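Local structure of importin-95 (Chaetomium thermophilum, 4XRI) at residues V123-A128 with G164-T169; Q191-E196 with M231-E236; T208-S213 with F250-R255. The protein is an importin-beta-type nuclear transport receptor of helical repeats that carries protein cargo into the nucleus and probably binds a small Ran-type GTPase. The protein carries 2 engineered substitutions. One frame throughout, in Å; residues are numbered along the deposited sequence.

Interaction 1: residues V123-A128 with G164-T169; sequences VIAAIA and GFICET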
loop_
_atom_site.group_PDB
_atom_site.type_symbol
_atom_site.label_atom_id
_atom_site.label_comp_id
_atom_site.label_asym_id
_atom_site.label_seq_id
_atom_site.Cartn_x
_atom_site.Cartn_y
_atom_site.Cartn_z
ATOM N N VAL A 123 -20.279 -20.748 -13.493
ATOM C CA VAL A 123 -20.412 -20.804 -14.942
ATOM C C VAL A 123 -21.505 -19.861 -15.429
ATOM O O VAL A 123 -21.299 -19.076 -16.357
ATOM C CB VAL A 123 -20.730 -22.237 -15.423
ATOM C CG1 VAL A 123 -21.041 -22.239 -16.910
ATOM C CG2 VAL A 123 -19.574 -23.170 -15.108
ATOM N N ILE A 124 -22.664 -19.941 -14.783
ATOM C CA ILE A 124 -23.819 -19.129 -15.146
ATOM C C ILE A 124 -23.532 -17.633 -15.018
ATOM O O ILE A 124 -23.924 -16.841 -15.878
ATOM C CB ILE A 124 -25.035 -19.507 -14.279
ATOM C CG1 ILE A 124 -25.607 -20.843 -14.756
ATOM C CG2 ILE A 124 -26.102 -18.420 -14.326
ATOM C CD1 ILE A 124 -26.646 -21.425 -13.843
ATOM N N ALA A 125 -22.834 -17.258 -13.951
ATOM C CA ALA A 125 -22.459 -15.867 -13.719
ATOM C C ALA A 125 -21.545 -15.357 -14.828
ATOM O O ALA A 125 -21.698 -14.230 -15.304
ATOM C CB ALA A 125 -21.778 -15.723 -12.368
ATOM N N ALA A 126 -20.600 -16.201 -15.232
ATOM C CA ALA A 126 -19.644 -15.859 -16.280
ATOM C C ALA A 126 -20.343 -15.648 -17.620
ATOM O O ALA A 126 -20.032 -14.708 -18.354
ATOM C CB ALA A 126 -18.590 -16.941 -16.404
ATOM N N ILE A 127 -21.289 -16.528 -17.934
ATOM C CA ILE A 127 -22.056 -16.416 -19.167
ATOM C C ILE A 127 -22.955 -15.183 -19.126
ATOM O O ILE A 127 -23.061 -14.442 -20.107
ATOM C CB ILE A 127 -22.918 -17.666 -19.414
ATOM C CG1 ILE A 127 -22.032 -18.898 -19.601
ATOM C CG2 ILE A 127 -23.815 -17.468 -20.625
ATOM C CD1 ILE A 127 -22.808 -20.174 -19.845
ATOM N N ALA A 128 -23.590 -14.967 -17.978
ATOM C CA ALA A 128 -24.507 -13.847 -17.799
ATOM C C ALA A 128 -23.808 -12.505 -17.985
ATOM O O ALA A 128 -24.381 -11.569 -18.544
ATOM C CB ALA A 128 -25.156 -13.913 -16.424
ATOM N N GLY A 164 -26.297 -13.976 -6.492
ATOM C CA GLY A 164 -25.315 -13.180 -5.779
ATOM C C GLY A 164 -24.086 -12.889 -6.620
ATOM O O GLY A 164 -23.582 -11.767 -6.629
ATOM N N PHE A 165 -23.607 -13.910 -7.327
ATOM C CA PHE A 165 -22.453 -13.778 -8.215
ATOM C C PHE A 165 -22.703 -12.740 -9.299
ATOM O O PHE A 165 -21.833 -11.925 -9.612
ATOM C CB PHE A 165 -22.111 -15.123 -8.866
ATOM C CG PHE A 165 -21.490 -16.117 -7.928
ATOM C CD1 PHE A 165 -21.110 -15.746 -6.650
ATOM C CD2 PHE A 165 -21.273 -17.424 -8.332
ATOM C CE1 PHE A 165 -20.534 -16.659 -5.791
ATOM C CE2 PHE A 165 -20.692 -18.341 -7.480
ATOM C CZ PHE A 165 -20.321 -17.958 -6.206
ATOM N N ILE A 166 -23.901 -12.782 -9.868
ATOM C CA ILE A 166 -24.289 -11.874 -10.937
ATOM C C ILE A 166 -24.456 -10.443 -10.423
ATOM O O ILE A 166 -23.987 -9.491 -11.048
ATOM C CB ILE A 166 -25.595 -12.346 -11.605
ATOM C CG1 ILE A 166 -25.343 -13.634 -12.391
ATOM C CG2 ILE A 166 -26.155 -11.271 -12.520
ATOM C CD1 ILE A 166 -26.602 -14.299 -12.906
ATOM N N CYS A 167 -25.103 -10.298 -9.270
ATOM C CA CYS A 167 -25.383 -8.977 -8.714
ATOM C C CYS A 167 -24.142 -8.286 -8.149
ATOM O O CYS A 167 -24.091 -7.060 -8.086
ATOM C CB CYS A 167 -26.455 -9.077 -7.625
ATOM S SG CYS A 167 -28.134 -9.289 -8.260
ATOM N N GLU A 168 -23.144 -9.063 -7.739
ATOM C CA GLU A 168 -21.945 -8.478 -7.145
ATOM C C GLU A 168 -20.992 -7.961 -8.214
ATOM O O GLU A 168 -20.121 -7.136 -7.932
ATOM C CB GLU A 168 -21.219 -9.491 -6.253
ATOM C CG GLU A 168 -20.399 -10.523 -7.001
ATOM C CD GLU A 168 -19.555 -11.386 -6.075
ATOM O OE1 GLU A 168 -19.115 -12.473 -6.509
ATOM O OE2 GLU A 168 -19.327 -10.976 -4.917
ATOM N N THR A 169 -21.163 -8.453 -9.438
ATOM C CA THR A 169 -20.299 -8.068 -10.547
ATOM C C THR A 169 -20.361 -6.569 -10.792
ATOM O O THR A 169 -21.376 -6.039 -11.238
ATOM C CB THR A 169 -20.671 -8.806 -11.844
ATOM O OG1 THR A 169 -20.546 -10.219 -11.644
ATOM C CG2 THR A 169 -19.755 -8.374 -12.981
HETATM O O HOH W 1 -20.093 -12.443 -13.272
#

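Interaction 2: residues Q191-E196 with M231-E236; sequences QGARKE and MQVVCE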
loop_
_atom_site.group_PDB
_atom_site.type_symbol
_atom_site.label_atom_id
_atom_site.label_comp_id
_atom_site.label_asym_id
_atom_site.label_seq_id
_atom_site.Cartn_x
_atom_site.Cartn_y
_atom_site.Cartn_z
ATOM N N GLN A 191 -36.506 -13.199 1.463
ATOM C CA GLN A 191 -37.440 -14.241 1.877
ATOM C C GLN A 191 -36.719 -15.558 2.119
ATOM O O GLN A 191 -37.120 -16.351 2.967
ATOM C CB GLN A 191 -38.540 -14.433 0.835
ATOM C CG GLN A 191 -39.578 -13.323 0.832
ATOM C CD GLN A 191 -40.734 -13.596 -0.112
ATOM O OE1 GLN A 191 -40.693 -14.530 -0.915
ATOM N NE2 GLN A 191 -41.777 -12.777 -0.019
ATOM N N GLY A 192 -35.643 -15.786 1.376
ATOM C CA GLY A 192 -34.861 -16.993 1.550
ATOM C C GLY A 192 -34.075 -16.967 2.846
ATOM O O GLY A 192 -33.743 -18.011 3.398
ATOM N N ALA A 193 -33.775 -15.766 3.329
ATOM C CA ALA A 193 -32.909 -15.590 4.493
ATOM C C ALA A 193 -33.686 -15.570 5.807
ATOM O O ALA A 193 -33.103 -15.711 6.882
ATOM C CB ALA A 193 -32.100 -14.308 4.349
ATOM N N ARG A 194 -35.001 -15.396 5.716
ATOM C CA ARG A 194 -35.840 -15.265 6.904
ATOM C C ARG A 194 -35.913 -16.550 7.716
ATOM O O ARG A 194 -35.694 -17.643 7.194
ATOM C CB ARG A 194 -37.248 -14.818 6.512
ATOM C CG ARG A 194 -37.397 -13.315 6.438
ATOM C CD ARG A 194 -38.751 -12.911 5.894
ATOM N NE ARG A 194 -38.885 -11.461 5.825
ATOM C CZ ARG A 194 -39.832 -10.829 5.142
ATOM N NH1 ARG A 194 -40.734 -11.522 4.460
ATOM N NH2 ARG A 194 -39.873 -9.504 5.137
ATOM N N LYS A 195 -36.226 -16.407 9.000
ATOM C CA LYS A 195 -36.309 -17.553 9.898
ATOM C C LYS A 195 -37.518 -18.418 9.566
ATOM O O LYS A 195 -37.596 -19.576 9.973
ATOM C CB LYS A 195 -36.368 -17.096 11.358
ATOM C CG LYS A 195 -37.629 -16.343 11.750
ATOM C CD LYS A 195 -37.603 -16.001 13.235
ATOM C CE LYS A 195 -38.822 -15.199 13.659
ATOM N NZ LYS A 195 -38.914 -13.900 12.939
ATOM N N GLU A 196 -38.456 -17.851 8.813
ATOM C CA GLU A 196 -39.615 -18.601 8.346
ATOM C C GLU A 196 -39.196 -19.646 7.315
ATOM O O GLU A 196 -39.939 -20.583 7.030
ATOM C CB GLU A 196 -40.669 -17.662 7.754
ATOM C CG GLU A 196 -41.438 -16.854 8.789
ATOM C CD GLU A 196 -40.626 -15.709 9.366
ATOM O OE1 GLU A 196 -39.633 -15.300 8.728
ATOM O OE2 GLU A 196 -40.981 -15.221 10.460
ATOM N N MET A 231 -32.548 -4.539 6.627
ATOM C CA MET A 231 -32.006 -4.480 7.980
ATOM C C MET A 231 -32.733 -5.430 8.930
ATOM O O MET A 231 -32.118 -6.010 9.827
ATOM C CB MET A 231 -32.065 -3.049 8.523
ATOM C CG MET A 231 -31.148 -2.073 7.791
ATOM S SD MET A 231 -29.437 -2.642 7.728
ATOM C CE MET A 231 -28.978 -2.514 9.452
ATOM N N GLN A 232 -34.037 -5.598 8.730
ATOM C CA GLN A 232 -34.814 -6.480 9.594
ATOM C C GLN A 232 -34.347 -7.927 9.475
ATOM O O GLN A 232 -34.132 -8.596 10.483
ATOM C CB GLN A 232 -36.307 -6.380 9.271
ATOM C CG GLN A 232 -37.215 -7.114 10.257
ATOM C CD GLN A 232 -37.358 -8.593 9.946
ATOM O OE1 GLN A 232 -37.315 -9.003 8.785
ATOM N NE2 GLN A 232 -37.517 -9.403 10.986
ATOM N N VAL A 233 -34.184 -8.402 8.244
ATOM C CA VAL A 233 -33.806 -9.789 8.015
ATOM C C VAL A 233 -32.353 -10.039 8.419
ATOM O O VAL A 233 -32.011 -11.127 8.875
ATOM C CB VAL A 233 -34.026 -10.207 6.532
ATOM C CG1 VAL A 233 -32.987 -9.599 5.613
ATOM C CG2 VAL A 233 -34.016 -11.719 6.408
ATOM N N VAL A 234 -31.504 -9.025 8.273
ATOM C CA VAL A 234 -30.098 -9.173 8.629
ATOM C C VAL A 234 -29.948 -9.266 10.145
ATOM O O VAL A 234 -29.233 -10.127 10.659
ATOM C CB VAL A 234 -29.239 -8.003 8.102
ATOM C CG1 VAL A 234 -27.840 -8.063 8.691
ATOM C CG2 VAL A 234 -29.170 -8.033 6.584
ATOM N N CYS A 235 -30.632 -8.373 10.853
ATOM C CA CYS A 235 -30.600 -8.352 12.311
ATOM C C CYS A 235 -31.151 -9.653 12.884
ATOM O O CYS A 235 -30.622 -10.197 13.855
ATOM C CB CYS A 235 -31.392 -7.157 12.848
ATOM S SG CYS A 235 -30.596 -5.552 12.576
ATOM N N GLU A 236 -32.217 -10.142 12.261
ATOM C CA GLU A 236 -32.843 -11.404 12.635
ATOM C C GLU A 236 -31.869 -12.567 12.486
ATOM O O GLU A 236 -31.791 -13.450 13.343
ATOM C CB GLU A 236 -34.089 -11.642 11.775
ATOM C CG GLU A 236 -34.756 -12.994 11.963
ATOM C CD GLU A 236 -36.002 -13.152 11.103
ATOM O OE1 GLU A 236 -37.094 -12.744 11.556
ATOM O OE2 GLU A 236 -35.890 -13.681 9.975
HETATM O O HOH W 2 -33.169 -14.222 9.263
#

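Interaction 3: residues T208-S213 with F250-R255; sequences TALGDS and FGCLNR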
loop_
_atom_site.group_PDB
_atom_site.type_symbol
_atom_site.label_atom_id
_atom_site.label_comp_id
_atom_site.label_asym_id
_atom_site.label_seq_id
_atom_site.Cartn_x
_atom_site.Cartn_y
_atom_site.Cartn_z
ATOM N N THR A 208 -25.930 -14.834 2.370
ATOM C CA THR A 208 -24.660 -14.630 1.687
ATOM C C THR A 208 -24.891 -13.888 0.379
ATOM O O THR A 208 -24.145 -12.973 0.026
ATOM C CB THR A 208 -23.949 -15.965 1.396
ATOM O OG1 THR A 208 -23.801 -16.702 2.614
ATOM C CG2 THR A 208 -22.577 -15.718 0.780
ATOM N N ALA A 209 -25.936 -14.296 -0.333
ATOM C CA ALA A 209 -26.291 -13.681 -1.604
ATOM C C ALA A 209 -26.708 -12.229 -1.403
ATOM O O ALA A 209 -26.396 -11.366 -2.226
ATOM C CB ALA A 209 -27.404 -14.466 -2.278
ATOM N N LEU A 210 -27.413 -11.966 -0.306
ATOM C CA LEU A 210 -27.804 -10.605 0.042
ATOM C C LEU A 210 -26.570 -9.736 0.258
ATOM O O LEU A 210 -26.507 -8.603 -0.217
ATOM C CB LEU A 210 -28.691 -10.596 1.290
ATOM C CG LEU A 210 -29.056 -9.217 1.847
ATOM C CD1 LEU A 210 -29.726 -8.364 0.783
ATOM C CD2 LEU A 210 -29.951 -9.357 3.074
ATOM N N GLY A 211 -25.590 -10.282 0.970
ATOM C CA GLY A 211 -24.335 -9.594 1.202
ATOM C C GLY A 211 -23.642 -9.257 -0.103
ATOM O O GLY A 211 -23.164 -8.142 -0.291
ATOM N N ASP A 212 -23.606 -10.225 -1.013
ATOM C CA ASP A 212 -22.980 -10.036 -2.318
ATOM C C ASP A 212 -23.759 -9.053 -3.190
ATOM O O ASP A 212 -23.198 -8.438 -4.093
ATOM C CB ASP A 212 -22.848 -11.380 -3.047
ATOM C CG ASP A 212 -21.818 -12.295 -2.410
ATOM O OD1 ASP A 212 -20.933 -11.788 -1.688
ATOM O OD2 ASP A 212 -21.888 -13.521 -2.639
ATOM N N SER A 213 -25.048 -8.900 -2.914
ATOM C CA SER A 213 -25.916 -8.110 -3.782
ATOM C C SER A 213 -26.198 -6.717 -3.231
ATOM O O SER A 213 -27.030 -5.991 -3.775
ATOM C CB SER A 213 -27.239 -8.844 -4.011
ATOM O OG SER A 213 -27.019 -10.165 -4.473
ATOM N N PHE A 250 -23.440 -11.408 9.893
ATOM C CA PHE A 250 -22.491 -10.409 10.378
ATOM C C PHE A 250 -21.591 -9.891 9.267
ATOM O O PHE A 250 -21.217 -8.719 9.253
ATOM C CB PHE A 250 -21.639 -10.980 11.509
ATOM C CG PHE A 250 -22.272 -10.849 12.860
ATOM C CD1 PHE A 250 -22.341 -9.616 13.483
ATOM C CD2 PHE A 250 -22.804 -11.951 13.504
ATOM C CE1 PHE A 250 -22.923 -9.482 14.724
ATOM C CE2 PHE A 250 -23.389 -11.826 14.750
ATOM C CZ PHE A 250 -23.449 -10.589 15.360
ATOM N N GLY A 251 -21.252 -10.771 8.332
ATOM C CA GLY A 251 -20.487 -10.380 7.166
ATOM C C GLY A 251 -21.289 -9.406 6.329
ATOM O O GLY A 251 -20.760 -8.424 5.812
ATOM N N CYS A 252 -22.582 -9.689 6.199
ATOM C CA CYS A 252 -23.511 -8.809 5.502
ATOM C C CYS A 252 -23.582 -7.455 6.201
ATOM O O CYS A 252 -23.569 -6.403 5.561
ATOM C CB CYS A 252 -24.901 -9.451 5.441
ATOM S SG CYS A 252 -26.056 -8.699 4.290
ATOM N N LEU A 253 -23.652 -7.498 7.528
ATOM C CA LEU A 253 -23.774 -6.300 8.343
ATOM C C LEU A 253 -22.531 -5.418 8.223
ATOM O O LEU A 253 -22.630 -4.191 8.168
ATOM C CB LEU A 253 -24.021 -6.688 9.803
ATOM C CG LEU A 253 -24.609 -5.632 10.736
ATOM C CD1 LEU A 253 -25.823 -4.980 10.091
ATOM C CD2 LEU A 253 -24.988 -6.271 12.069
ATOM N N ASN A 254 -21.363 -6.055 8.177
ATOM C CA ASN A 254 -20.096 -5.344 8.042
ATOM C C ASN A 254 -19.996 -4.598 6.721
ATOM O O ASN A 254 -19.466 -3.489 6.662
ATOM C CB ASN A 254 -18.920 -6.313 8.174
ATOM C CG ASN A 254 -18.813 -6.909 9.565
ATOM O OD1 ASN A 254 -19.460 -6.445 10.501
ATOM N ND2 ASN A 254 -17.993 -7.944 9.706
ATOM N N ARG A 255 -20.509 -5.216 5.664
ATOM C CA ARG A 255 -20.514 -4.593 4.348
ATOM C C ARG A 255 -21.516 -3.444 4.303
ATOM O O ARG A 255 -21.272 -2.421 3.662
ATOM C CB ARG A 255 -20.825 -5.625 3.261
ATOM C CG ARG A 255 -19.642 -6.515 2.940
ATOM C CD ARG A 255 -19.991 -7.641 1.983
ATOM N NE ARG A 255 -18.877 -8.582 1.886
ATOM C CZ ARG A 255 -18.805 -9.588 1.022
ATOM N NH1 ARG A 255 -19.789 -9.798 0.158
ATOM N NH2 ARG A 255 -17.743 -10.383 1.022
#

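Interaction 1: residues V123-A128 with G164-T169
Ile166 reaches from helix 153-168 into the side of helix 114-131, where it packs on Ala125 and Ala128. Its CB leaves alongside the neighbouring helix rather than at it, and the first torsion turns the longer branch in, with CG1 beside the backbone N and anti to the carbonyl carbon (chi1 -69°). CG1 then lies 3.9 Å from Ala125 CA and 4.0 Å from Ala128 CB. One bond further, CD1 ends 3.8 Å from Ala128 CB, with Ile124 CG2 a looser neighbour at 4.4 Å. The isoleucine thus lies against two alanines one helical turn apart, and their single methyl groups suit the place because they let a branched chain come close to the backbone. Outside the pair, Met141 and Leu144 of helix 140-150 also touch Ile166.

Ala125 has a second neighbour in Phe165. The two CB atoms meet at 3.6 Å, and the ring turns its edge to the alanine methyl while also touching Gln118, Ala121 and Gln122 farther back along helix 114-131. At the polar margin, a water donates to Thr169 OG1 at 2.8 Å and more weakly to Ala125 O. Thr169 OG1 in turn donates to Phe165 O, in the carbonyl plane, so the hydroxyl joins its own helix end to the water. The axes of these two short stretches of helix come within 8.9 Å and their directions differ by 35°. Helices stacked side by side with broadly similar direction, their alanines met by larger apolar side chains, belong to the layered solenoid of a HEAT-repeat protein.

Interaction 2: residues Q191-E196 with M231-E236
Lys195 and Glu236 join the turn after helix 182-193 to helix 224-238, a contact between successive helical layers of the HEAT-repeat solenoid. The apolar part is small: Val233 CG2 lies 3.8 Å from Ala193 CB and 3.7 Å from Arg194 CG, so a beta-branched residue fills the side of the turn, and the Arg194 side chain crosses that of Val233 at about a right angle. Leu210 of helix 200-212 also touches Val233.

The polar part centres on the Glu236 carboxylate, which a fully extended chain (chi1 174°, chi2 179°) carries to the turn. Lys195 grips both oxygens, its backbone N donating to OE2 at 2.9 Å and its NZ making a salt bridge to OE1; each donor comes from above the carboxylate plane. Glu196 joins by a weak bond from Lys195 NZ to its OE2, and the lysine charge probably eases the proximity of the two acids. Gln232 NE2 adds a weak bond to Glu236 OE1. A water placed to bridge Ala193 O (2.8 Å) and Glu236 OE2 (2.9 Å) has more acceptors near it than protons to give. Lys195 bends at chi4 (-61°), bringing NZ back to 2.6 Å from Glu236 OE1.

Interaction 3: residues T208-S213 with F250-R255
Cys252 SG rests against the bare backbone of Gly211, 3.6 Å from Gly211 CA, and also meets Leu210 CG at 3.9 Å. At Gly211 the surface is main chain alone, which the thiol touches directly, and the CA atoms of Gly211 and Cys252 are 4.4 Å apart. The compact thiol lies beside this close approach, turned anti to its own backbone N (chi1 -166°) toward Leu210. Next to this apolar centre, Arg255 reaches over from helix 243-260 on an extended chain. Its NH1 donates to Asp212 OD1 at 2.9 Å, meeting the oxygen nearly along its C-O direction, and both OD1 and the more distant Gly211 O lie at the edge of the guanidinium, in its plane.

Farther out, Leu214 of helix 214-217 touches Arg255. The end of helix 200-212 is braced from within by Ser213 OG, which donates to Ala209 O at 2.6 Å. These two short stretches of helix run 14° from parallel with axes 8.8 Å apart, consistent with the side-by-side helix stacking of a HEAT solenoid. The chemistry is divided: close apolar contact, through Cys252 SG on Gly211 and Leu210, lies in the buried part, and one salt bridge joins Arg255 to Asp212 at the more exposed margin.

How the interactions relate
Interactions 2 and 3 share one core. Their centres are 12 Å apart, their segments alternate along the chain, and Val234 of interaction 2 packs on both Leu210 and Cys252 of interaction 3, with Val234 CG2 3.8 Å from Leu210 CD2. Interaction 1 comes earlier in the chain and joins the same stack through the end of helix 153-168, where Cys167 CB lies 3.4 Å from Ser213 OG; centres of interactions 1 and 3 are about 16 Å apart. Interactions 1 and 2 do not touch, their nearest atoms being about 12 Å apart. A sulfate about 4 Å from the Lys195 side chain and a glycerol equally near that of Gln232 probably come from the crystallisation liquor.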